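Local coordinates for uncharacterized protein (Pseudomonas aeruginosa PAO1, PDB 4R1D) that probably acts as a calcium-binding lipase effector of the H2 type VI secretion system and forms a complex with its inhibitor Tli4, at residues Pro283-Met294 with Ala323-Tyr332; Asp364-Asn372 with Phe404-His415. One frame throughout, in Å; residues are numbered along the deposited sequence. Where two conformers were deposited one is given.

Contact 1: Pro283-Met294 with Ala323-Tyr332; sequences PATGSSTIYHHM and ALELAPSAEY
Tyr-332 lies along the backbone of Thr-285 to Ser-288. Its CB sits near Thr-285 O. Tyr-332 CD1 comes within 3.2 Å of Thr-285 O and also lies against Thr-285 OG1. Tyr-332 CE1 follows, with Gly-286 O at the ring edge, 3.4 Å from Tyr-332 CE1. The hydroxyl ends the run and accepts from Ser-288 N, with Tyr-332 OH and Ser-288 N 3.2 Å apart. CG anti to the backbone N (chi1 178°) sends the Tyr-332 ring in this direction. Pro-328 CB rests on one ring face, toward the rim. Two backbone bonds join the segments. Ser-329 N donates to Thr-285 O over 2.9 Å, and Ser-287 N donates to Leu-326 O over 2.8 Å. Pro-328 CA adds a CA-H...O contact to Thr-285 O.

In this alpha/beta hydrolase, 283-294 follows strand 274-280 of the parallel sheet and leads into helix 289-296. A type I turn, Pro-283 to Gly-286, comes first. Ser-287 OG then accepts from Thr-289 N, a capping bond before the helix, and is also bonded to Thr-499 O. Gly-286 CA passes 3.1 Å from Leu-326 O, where the backbones run close.

Apolar packing completes the contact. Ile-290 CG2 packs on Ala-327 CB at 4.0 Å, and Ile-290 CD1 reaches Leu-324. Leu-326 CD1 touches both Pro-283 CG and Ser-287 CB, at 3.7 Å from each.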
loop_
_atom_site.group_PDB
_atom_site.type_symbol
_atom_site.label_atom_id
_atom_site.label_comp_id
_atom_site.label_asym_id
_atom_site.label_seq_id
_atom_site.Cartn_x
_atom_site.Cartn_y
_atom_site.Cartn_z
ATOM N N PRO A 283 6.118 -3.924 14.043
ATOM C CA PRO A 283 6.416 -5.349 13.855
ATOM C C PRO A 283 7.892 -5.466 13.438
ATOM O O PRO A 283 8.213 -5.679 12.258
ATOM C CB PRO A 283 5.490 -5.738 12.706
ATOM C CG PRO A 283 5.392 -4.483 11.871
ATOM C CD PRO A 283 5.466 -3.324 12.864
ATOM N N ALA A 284 8.774 -5.319 14.426
ATOM C CA ALA A 284 10.201 -5.105 14.207
ATOM C C ALA A 284 10.812 -6.269 13.457
ATOM O O ALA A 284 11.722 -6.086 12.637
ATOM C CB ALA A 284 10.922 -4.894 15.557
ATOM N N THR A 285 10.296 -7.463 13.729
ATOM C CA THR A 285 10.793 -8.659 13.067
ATOM C C THR A 285 9.683 -9.313 12.244
ATOM O O THR A 285 9.809 -10.456 11.816
ATOM C CB THR A 285 11.360 -9.666 14.085
ATOM O OG1 THR A 285 10.356 -9.965 15.072
ATOM C CG2 THR A 285 12.607 -9.098 14.759
ATOM N N GLY A 286 8.588 -8.585 12.021
ATOM C CA GLY A 286 7.529 -9.117 11.180
ATOM C C GLY A 286 6.336 -9.645 11.953
ATOM O O GLY A 286 6.192 -9.356 13.140
ATOM N N SER A 287 5.472 -10.401 11.276
ATOM C CA SER A 287 4.221 -10.870 11.876
ATOM C C SER A 287 3.689 -12.117 11.183
ATOM O O SER A 287 3.451 -12.112 9.975
ATOM C CB SER A 287 3.144 -9.785 11.789
ATOM O OG SER A 287 1.916 -10.270 12.298
ATOM N N SER A 288 3.468 -13.176 11.956
ATOM C CA SER A 288 2.867 -14.396 11.429
ATOM C C SER A 288 1.458 -14.172 10.844
ATOM O O SER A 288 0.929 -15.023 10.127
ATOM C CB SER A 288 2.833 -15.482 12.520
ATOM O OG SER A 288 2.213 -14.979 13.690
ATOM N N THR A 289 0.826 -13.042 11.156
ATOM C CA THR A 289 -0.497 -12.809 10.585
ATOM C C THR A 289 -0.482 -12.826 9.060
ATOM O O THR A 289 -1.481 -13.177 8.449
ATOM C CB THR A 289 -1.167 -11.494 11.074
ATOM O OG1 THR A 289 -0.421 -10.358 10.597
ATOM C CG2 THR A 289 -1.283 -11.470 12.596
ATOM N N ILE A 290 0.639 -12.465 8.439
ATOM C CA ILE A 290 0.683 -12.431 6.970
ATOM C C ILE A 290 0.409 -13.811 6.391
ATOM O O ILE A 290 -0.199 -13.944 5.327
ATOM C CB ILE A 290 2.024 -11.860 6.411
ATOM C CG1 ILE A 290 1.904 -11.600 4.904
ATOM C CG2 ILE A 290 3.181 -12.808 6.680
ATOM C CD1 ILE A 290 3.206 -11.130 4.269
ATOM N N TYR A 291 0.838 -14.850 7.104
ATOM C CA TYR A 291 0.546 -16.206 6.656
ATOM C C TYR A 291 -0.952 -16.488 6.743
ATOM O O TYR A 291 -1.541 -17.016 5.819
ATOM C CB TYR A 291 1.343 -17.216 7.482
ATOM C CG TYR A 291 1.214 -18.641 7.009
ATOM C CD1 TYR A 291 0.093 -19.394 7.336
ATOM C CD2 TYR A 291 2.224 -19.245 6.273
ATOM C CE1 TYR A 291 -0.034 -20.692 6.925
ATOM C CE2 TYR A 291 2.107 -20.565 5.852
ATOM C CZ TYR A 291 0.977 -21.281 6.197
ATOM O OH TYR A 291 0.821 -22.587 5.786
ATOM N N HIS A 292 -1.578 -16.131 7.860
ATOM C CA HIS A 292 -3.018 -16.330 7.977
ATOM C C HIS A 292 -3.739 -15.657 6.820
ATOM O O HIS A 292 -4.562 -16.270 6.142
ATOM C CB HIS A 292 -3.565 -15.751 9.285
ATOM C CG HIS A 292 -5.061 -15.704 9.319
ATOM N ND1 HIS A 292 -5.783 -14.672 8.758
ATOM C CD2 HIS A 292 -5.973 -16.587 9.792
ATOM C CE1 HIS A 292 -7.076 -14.908 8.905
ATOM N NE2 HIS A 292 -7.219 -16.065 9.529
ATOM N N HIS A 293 -3.423 -14.385 6.595
ATOM C CA HIS A 293 -4.149 -13.603 5.602
ATOM C C HIS A 293 -3.967 -14.121 4.180
ATOM O O HIS A 293 -4.931 -14.179 3.426
ATOM C CB HIS A 293 -3.784 -12.121 5.722
ATOM C CG HIS A 293 -4.055 -11.566 7.084
ATOM N ND1 HIS A 293 -3.459 -10.420 7.564
ATOM C CD2 HIS A 293 -4.846 -12.026 8.081
ATOM C CE1 HIS A 293 -3.884 -10.189 8.795
ATOM N NE2 HIS A 293 -4.726 -11.151 9.133
ATOM N N MET A 294 -2.745 -14.521 3.832
ATOM C CA MET A 294 -2.471 -15.039 2.507
ATOM C C MET A 294 -3.107 -16.405 2.272
ATOM O O MET A 294 -3.428 -16.749 1.142
ATOM C CB MET A 294 -0.963 -15.093 2.236
ATOM C CG MET A 294 -0.336 -13.705 2.097
ATOM S SD MET A 294 1.394 -13.767 1.614
ATOM C CE MET A 294 1.188 -14.224 -0.109
ATOM N N ALA A 323 4.373 -5.090 1.344
ATOM C CA ALA A 323 3.468 -5.965 2.081
ATOM C C ALA A 323 4.196 -7.210 2.567
ATOM O O ALA A 323 4.049 -7.613 3.731
ATOM C CB ALA A 323 2.263 -6.351 1.221
ATOM N N LEU A 324 4.986 -7.811 1.675
ATOM C CA LEU A 324 5.707 -9.040 1.991
ATOM C C LEU A 324 6.751 -8.817 3.066
ATOM O O LEU A 324 7.122 -9.751 3.778
ATOM C CB LEU A 324 6.406 -9.601 0.747
ATOM C CG LEU A 324 5.505 -10.405 -0.180
ATOM C CD1 LEU A 324 6.252 -10.758 -1.462
ATOM C CD2 LEU A 324 4.971 -11.663 0.517
ATOM N N GLU A 325 7.243 -7.586 3.174
ATOM C CA GLU A 325 8.268 -7.278 4.167
ATOM C C GLU A 325 7.752 -7.397 5.600
ATOM O O GLU A 325 8.534 -7.393 6.544
ATOM C CB GLU A 325 8.898 -5.906 3.910
ATOM C CG GLU A 325 9.964 -5.943 2.819
ATOM C CD GLU A 325 10.300 -4.572 2.263
ATOM O OE1 GLU A 325 9.824 -3.566 2.830
ATOM O OE2 GLU A 325 11.040 -4.512 1.256
ATOM N N LEU A 326 6.438 -7.518 5.758
ATOM C CA LEU A 326 5.856 -7.782 7.069
ATOM C C LEU A 326 6.062 -9.240 7.495
ATOM O O LEU A 326 5.832 -9.594 8.649
ATOM C CB LEU A 326 4.360 -7.460 7.055
ATOM C CG LEU A 326 3.535 -7.800 8.302
ATOM C CD1 LEU A 326 4.024 -6.973 9.493
ATOM C CD2 LEU A 326 2.044 -7.581 8.069
ATOM N N ALA A 327 6.478 -10.092 6.563
ATOM C CA ALA A 327 6.639 -11.514 6.879
ATOM C C ALA A 327 7.699 -11.693 7.968
ATOM O O ALA A 327 8.654 -10.925 8.027
ATOM C CB ALA A 327 7.017 -12.277 5.639
ATOM N N PRO A 328 7.521 -12.697 8.857
ATOM C CA PRO A 328 8.541 -12.912 9.893
ATOM C C PRO A 328 9.956 -13.075 9.316
ATOM O O PRO A 328 10.149 -13.755 8.308
ATOM C CB PRO A 328 8.079 -14.209 10.582
ATOM C CG PRO A 328 6.577 -14.153 10.468
ATOM C CD PRO A 328 6.331 -13.542 9.059
ATOM N N SER A 329 10.936 -12.448 9.958
ATOM C CA SER A 329 12.330 -12.551 9.540
ATOM C C SER A 329 12.944 -13.841 10.078
ATOM O O SER A 329 12.266 -14.619 10.748
ATOM C CB SER A 329 13.112 -11.367 10.086
ATOM O OG SER A 329 13.154 -11.424 11.506
ATOM N N ALA A 330 14.224 -14.070 9.803
ATOM C CA ALA A 330 14.906 -15.230 10.390
ATOM C C ALA A 330 15.071 -15.083 11.904
ATOM O O ALA A 330 15.200 -16.076 12.618
ATOM C CB ALA A 330 16.285 -15.441 9.735
ATOM N N GLU A 331 15.083 -13.842 12.380
ATOM C CA GLU A 331 15.314 -13.537 13.799
ATOM C C GLU A 331 14.026 -13.461 14.619
ATOM O O GLU A 331 14.049 -13.367 15.847
ATOM C CB GLU A 331 16.072 -12.214 13.931
ATOM C CG GLU A 331 17.513 -12.248 13.430
ATOM C CD GLU A 331 17.620 -12.160 11.915
ATOM O OE1 GLU A 331 16.771 -11.490 11.278
ATOM O OE2 GLU A 331 18.563 -12.762 11.354
ATOM N N TYR A 332 12.901 -13.469 13.926
ATOM C CA TYR A 332 11.588 -13.412 14.560
ATOM C C TYR A 332 11.468 -14.524 15.594
ATOM O O TYR A 332 11.819 -15.661 15.307
ATOM C CB TYR A 332 10.567 -13.639 13.451
ATOM C CG TYR A 332 9.109 -13.672 13.821
ATOM C CD1 TYR A 332 8.362 -12.504 13.879
ATOM C CD2 TYR A 332 8.452 -14.882 14.023
ATOM C CE1 TYR A 332 7.010 -12.544 14.156
ATOM C CE2 TYR A 332 7.106 -14.931 14.299
ATOM C CZ TYR A 332 6.387 -13.753 14.370
ATOM O OH TYR A 332 5.043 -13.781 14.645
#

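Contact 2: Asp364-Asn372 with Phe404-His415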
loop_
_atom_site.group_PDB
_atom_site.type_symbol
_atom_site.label_atom_id
_atom_site.label_comp_id
_atom_site.label_asym_id
_atom_site.label_seq_id
_atom_site.Cartn_x
_atom_site.Cartn_y
_atom_site.Cartn_z
ATOM N N ASP A 364 15.144 -20.624 8.730
ATOM C CA ASP A 364 15.077 -20.042 7.391
ATOM C C ASP A 364 13.652 -20.064 6.866
ATOM O O ASP A 364 13.289 -20.930 6.074
ATOM C CB ASP A 364 16.002 -20.792 6.423
ATOM C CG ASP A 364 16.133 -20.090 5.080
ATOM O OD1 ASP A 364 15.324 -19.175 4.796
ATOM O OD2 ASP A 364 17.039 -20.455 4.301
ATOM N N PRO A 365 12.840 -19.094 7.295
ATOM C CA PRO A 365 11.441 -19.044 6.872
ATOM C C PRO A 365 11.335 -18.792 5.380
ATOM O O PRO A 365 10.349 -19.207 4.771
ATOM C CB PRO A 365 10.867 -17.849 7.661
ATOM C CG PRO A 365 12.057 -16.995 7.988
ATOM C CD PRO A 365 13.215 -17.963 8.163
ATOM N N TYR A 366 12.340 -18.137 4.797
ATOM C CA TYR A 366 12.292 -17.818 3.374
ATOM C C TYR A 366 12.222 -19.076 2.514
ATOM O O TYR A 366 11.370 -19.176 1.621
ATOM C CB TYR A 366 13.470 -16.918 2.973
ATOM C CG TYR A 366 13.625 -15.757 3.924
ATOM C CD1 TYR A 366 12.790 -14.652 3.845
ATOM C CD2 TYR A 366 14.579 -15.787 4.939
ATOM C CE1 TYR A 366 12.916 -13.599 4.748
ATOM C CE2 TYR A 366 14.714 -14.737 5.835
ATOM C CZ TYR A 366 13.879 -13.652 5.731
ATOM O OH TYR A 366 14.019 -12.619 6.619
ATOM N N GLU A 367 13.096 -20.042 2.792
ATOM C CA GLU A 367 13.105 -21.280 2.015
ATOM C C GLU A 367 12.119 -22.311 2.560
ATOM O O GLU A 367 11.474 -23.033 1.802
ATOM C CB GLU A 367 14.513 -21.890 1.987
ATOM C CG GLU A 367 15.590 -20.982 1.406
ATOM C CD GLU A 367 15.411 -20.720 -0.077
ATOM O OE1 GLU A 367 14.892 -21.608 -0.784
ATOM O OE2 GLU A 367 15.790 -19.620 -0.533
ATOM N N GLU A 368 12.011 -22.381 3.882
ATOM C CA GLU A 368 11.174 -23.391 4.520
ATOM C C GLU A 368 9.676 -23.150 4.366
ATOM O O GLU A 368 8.891 -24.089 4.313
ATOM C CB GLU A 368 11.525 -23.520 6.001
ATOM C CG GLU A 368 12.956 -23.937 6.255
ATOM C CD GLU A 368 13.174 -24.262 7.705
ATOM O OE1 GLU A 368 12.398 -25.081 8.237
ATOM O OE2 GLU A 368 14.081 -23.674 8.322
ATOM N N ILE A 369 9.279 -21.888 4.289
ATOM C CA ILE A 369 7.858 -21.545 4.266
ATOM C C ILE A 369 7.493 -20.688 3.056
ATOM O O ILE A 369 6.632 -21.065 2.263
ATOM C CB ILE A 369 7.458 -20.800 5.552
ATOM C CG1 ILE A 369 7.765 -21.664 6.781
ATOM C CG2 ILE A 369 5.987 -20.450 5.535
ATOM C CD1 ILE A 369 7.595 -20.940 8.124
ATOM N N TYR A 370 8.162 -19.547 2.898
ATOM C CA TYR A 370 7.703 -18.552 1.914
ATOM C C TYR A 370 7.797 -19.010 0.455
ATOM O O TYR A 370 6.891 -18.744 -0.325
ATOM C CB TYR A 370 8.400 -17.193 2.097
ATOM C CG TYR A 370 8.357 -16.681 3.511
ATOM C CD1 TYR A 370 7.353 -17.085 4.381
ATOM C CD2 TYR A 370 9.327 -15.792 3.983
ATOM C CE1 TYR A 370 7.312 -16.631 5.694
ATOM C CE2 TYR A 370 9.300 -15.330 5.289
ATOM C CZ TYR A 370 8.291 -15.759 6.144
ATOM O OH TYR A 370 8.262 -15.305 7.443
ATOM N N LYS A 371 8.884 -19.695 0.098
ATOM C CA LYS A 371 9.046 -20.225 -1.256
ATOM C C LYS A 371 8.577 -21.679 -1.390
ATOM O O LYS A 371 8.477 -22.206 -2.499
ATOM C CB LYS A 371 10.499 -20.077 -1.730
ATOM C CG LYS A 371 10.926 -18.615 -1.903
ATOM C CD LYS A 371 12.194 -18.479 -2.740
ATOM C CE LYS A 371 13.428 -18.554 -1.878
ATOM N NZ LYS A 371 14.690 -18.328 -2.642
ATOM N N ASN A 372 8.294 -22.322 -0.262
ATOM C CA ASN A 372 7.785 -23.697 -0.277
ATOM C C ASN A 372 6.444 -23.797 -1.008
ATOM O O ASN A 372 5.509 -23.053 -0.705
ATOM C CB ASN A 372 7.650 -24.207 1.156
ATOM C CG ASN A 372 7.230 -25.666 1.227
ATOM O OD1 ASN A 372 6.078 -26.003 0.960
ATOM N ND2 ASN A 372 8.160 -26.534 1.618
ATOM N N PHE A 404 8.068 -13.844 -7.868
ATOM C CA PHE A 404 7.792 -14.048 -6.450
ATOM C C PHE A 404 9.027 -14.501 -5.673
ATOM O O PHE A 404 9.311 -13.977 -4.597
ATOM C CB PHE A 404 6.628 -15.034 -6.260
ATOM C CG PHE A 404 6.370 -15.394 -4.826
ATOM C CD1 PHE A 404 5.897 -14.441 -3.928
ATOM C CD2 PHE A 404 6.605 -16.678 -4.363
ATOM C CE1 PHE A 404 5.667 -14.770 -2.600
ATOM C CE2 PHE A 404 6.364 -17.009 -3.033
ATOM C CZ PHE A 404 5.896 -16.054 -2.156
ATOM N N GLU A 405 9.777 -15.468 -6.207
ATOM C CA GLU A 405 10.955 -15.948 -5.485
ATOM C C GLU A 405 12.035 -14.876 -5.367
ATOM O O GLU A 405 12.706 -14.757 -4.326
ATOM C CB GLU A 405 11.493 -17.243 -6.119
ATOM C CG GLU A 405 10.481 -18.375 -6.017
ATOM C CD GLU A 405 10.989 -19.684 -6.581
ATOM O OE1 GLU A 405 12.138 -19.729 -7.054
ATOM O OE2 GLU A 405 10.230 -20.669 -6.546
ATOM N N ASP A 406 12.219 -14.091 -6.426
ATOM C CA ASP A 406 13.168 -12.989 -6.357
ATOM C C ASP A 406 12.717 -11.957 -5.314
ATOM O O ASP A 406 13.553 -11.372 -4.615
ATOM C CB ASP A 406 13.366 -12.331 -7.726
ATOM C CG ASP A 406 14.512 -12.955 -8.512
ATOM O OD1 ASP A 406 15.199 -13.811 -7.928
ATOM O OD2 ASP A 406 14.742 -12.570 -9.689
ATOM N N LEU A 407 11.407 -11.739 -5.208
ATOM C CA LEU A 407 10.893 -10.779 -4.228
ATOM C C LEU A 407 11.165 -11.294 -2.821
ATOM O O LEU A 407 11.540 -10.532 -1.943
ATOM C CB LEU A 407 9.395 -10.499 -4.413
ATOM C CG LEU A 407 8.932 -9.529 -5.506
ATOM C CD1 LEU A 407 7.427 -9.303 -5.422
ATOM C CD2 LEU A 407 9.651 -8.192 -5.406
ATOM N N ILE A 408 10.987 -12.601 -2.613
ATOM C CA ILE A 408 11.293 -13.179 -1.306
ATOM C C ILE A 408 12.783 -13.005 -0.975
ATOM O O ILE A 408 13.144 -12.675 0.152
ATOM C CB ILE A 408 10.879 -14.678 -1.213
ATOM C CG1 ILE A 408 9.362 -14.832 -1.353
ATOM C CG2 ILE A 408 11.336 -15.291 0.124
ATOM C CD1 ILE A 408 8.568 -14.163 -0.232
ATOM N N ASP A 409 13.654 -13.216 -1.956
ATOM C CA ASP A 409 15.084 -13.068 -1.701
ATOM C C ASP A 409 15.412 -11.610 -1.352
ATOM O O ASP A 409 16.238 -11.330 -0.468
ATOM C CB ASP A 409 15.906 -13.583 -2.896
ATOM C CG ASP A 409 15.825 -15.102 -3.040
ATOM O OD1 ASP A 409 15.334 -15.754 -2.098
ATOM O OD2 ASP A 409 16.263 -15.646 -4.075
ATOM N N SER A 410 14.744 -10.685 -2.035
ATOM C CA SER A 410 14.856 -9.257 -1.702
ATOM C C SER A 410 14.469 -8.939 -0.263
ATOM O O SER A 410 15.207 -8.249 0.431
ATOM C CB SER A 410 14.016 -8.404 -2.649
ATOM O OG SER A 410 14.796 -7.933 -3.728
ATOM N N ILE A 411 13.309 -9.411 0.188
ATOM C CA ILE A 411 12.918 -9.142 1.569
ATOM C C ILE A 411 13.892 -9.781 2.562
ATOM O O ILE A 411 14.192 -9.174 3.587
ATOM C CB ILE A 411 11.436 -9.538 1.911
ATOM C CG1 ILE A 411 11.308 -11.037 2.195
ATOM C CG2 ILE A 411 10.470 -9.048 0.833
ATOM C CD1 ILE A 411 10.033 -11.412 2.931
ATOM N N ALA A 412 14.394 -10.982 2.267
ATOM C CA ALA A 412 15.357 -11.627 3.162
ATOM C C ALA A 412 16.574 -10.728 3.325
ATOM O O ALA A 412 17.118 -10.579 4.426
ATOM C CB ALA A 412 15.773 -13.001 2.621
ATOM N N ASN A 413 16.987 -10.107 2.227
ATOM C CA ASN A 413 18.157 -9.235 2.252
ATOM C C ASN A 413 17.870 -7.950 3.044
ATOM O O ASN A 413 18.674 -7.514 3.860
ATOM C CB ASN A 413 18.625 -8.931 0.821
ATOM C CG ASN A 413 19.870 -8.066 0.785
ATOM O OD1 ASN A 413 20.904 -8.427 1.348
ATOM N ND2 ASN A 413 19.783 -6.928 0.101
ATOM N N PHE A 414 16.697 -7.370 2.822
ATOM C CA PHE A 414 16.290 -6.177 3.565
ATOM C C PHE A 414 16.155 -6.476 5.055
ATOM O O PHE A 414 16.657 -5.732 5.887
ATOM C CB PHE A 414 14.974 -5.637 2.996
ATOM C CG PHE A 414 14.435 -4.426 3.723
ATOM C CD1 PHE A 414 15.126 -3.226 3.705
ATOM C CD2 PHE A 414 13.225 -4.491 4.398
ATOM C CE1 PHE A 414 14.625 -2.098 4.354
ATOM C CE2 PHE A 414 12.717 -3.374 5.060
ATOM C CZ PHE A 414 13.421 -2.172 5.032
ATOM N N HIS A 415 15.470 -7.565 5.388
ATOM C CA HIS A 415 15.360 -8.015 6.777
ATOM C C HIS A 415 16.720 -8.141 7.444
ATOM O O HIS A 415 16.911 -7.686 8.567
ATOM C CB HIS A 415 14.683 -9.377 6.848
ATOM C CG HIS A 415 13.209 -9.330 6.633
ATOM N ND1 HIS A 415 12.455 -10.461 6.419
ATOM C CD2 HIS A 415 12.343 -8.288 6.618
ATOM C CE1 HIS A 415 11.189 -10.119 6.267
ATOM N NE2 HIS A 415 11.093 -8.806 6.384
HETATM O O HOH W 1 8.126 -20.358 -4.607
HETATM O O HOH W 2 14.664 -19.835 -4.963
#
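Lys-371 NZ is gripped by three groups. It forms salt bridges to Asp-409 OD1 across the contact and to Glu-367 OE2 within its own segment, with Lys-371 NZ 2.7 Å from each oxygen. A water accepts from NZ as well and donates to Glu-405 OE1. The syn lone pair of Asp-409 OD1 takes the bond. Glu-367 OE2 is also met on its syn side, somewhat out of the carboxylate plane. The two acids would repel each other, with Glu-367 OE2 4.2 Å from Asp-409 OD1, and the ammonium probably offsets this. A bend at chi3 of Lys-371 (-89°) turns the end of the side chain after Lys-371 CD has passed Glu-405 CB at 3.7 Å. A second water joins Lys-371 O to Glu-405 OE2.

Tyr-366 is the knob of a knob-into-hole fit among Ile-408, Ile-411, Ala-412 and His-415. Ala-412 CB makes a CH-pi contact almost on the ring normal, 3.5 Å from the centroid of the Tyr-366 ring. Tyr-366 OH and His-415 ND1 share a hydrogen bond of 2.7 Å at the edge of the imidazole. The two rings meet rim to rim, with planes 42° apart. Ile-408 CG2 packs on Tyr-366 CB, and Ile-408 CD1 meets Tyr-370 CB at 3.8 Å. Tyr-370 O lies at the edge of the Phe-404 ring.

Helix 365-370, with a pi-type turn, runs at 140° to segment 404-415, their axes 10.4 Å apart. Glu-405 OE1 also bridges to Lys-91 of the second protein chain, presumably Tli4. Phe-414 of helix 400-421 packs on helix 215-238, while Ile-369 of helix 365-370 touches Tyr-359 of strand 358-359.

How the contacts relate
Both contacts fall between strands 274-280 and 427-432, neighbours in the parallel sheet. Contact 1 comes first. It closes a loop of 28 residues that includes helix 310-317. The chain then forms strands 339-342 and 358-359 of the mixed sheet. Contact 2 closes the next loop, of 31 residues, between helix 365-370 and helix 400-421. That helix leads on to strand 427-432. The two loops follow in series and neither nest nor cross. The centres of contact 1 and contact 2 are about 11 Å apart. Probable hydrogen bonds from Tyr-370 OH to Pro-328 O and from His-415 NE2 to Glu-325 O tie segment 323-332 to both helices of contact 2.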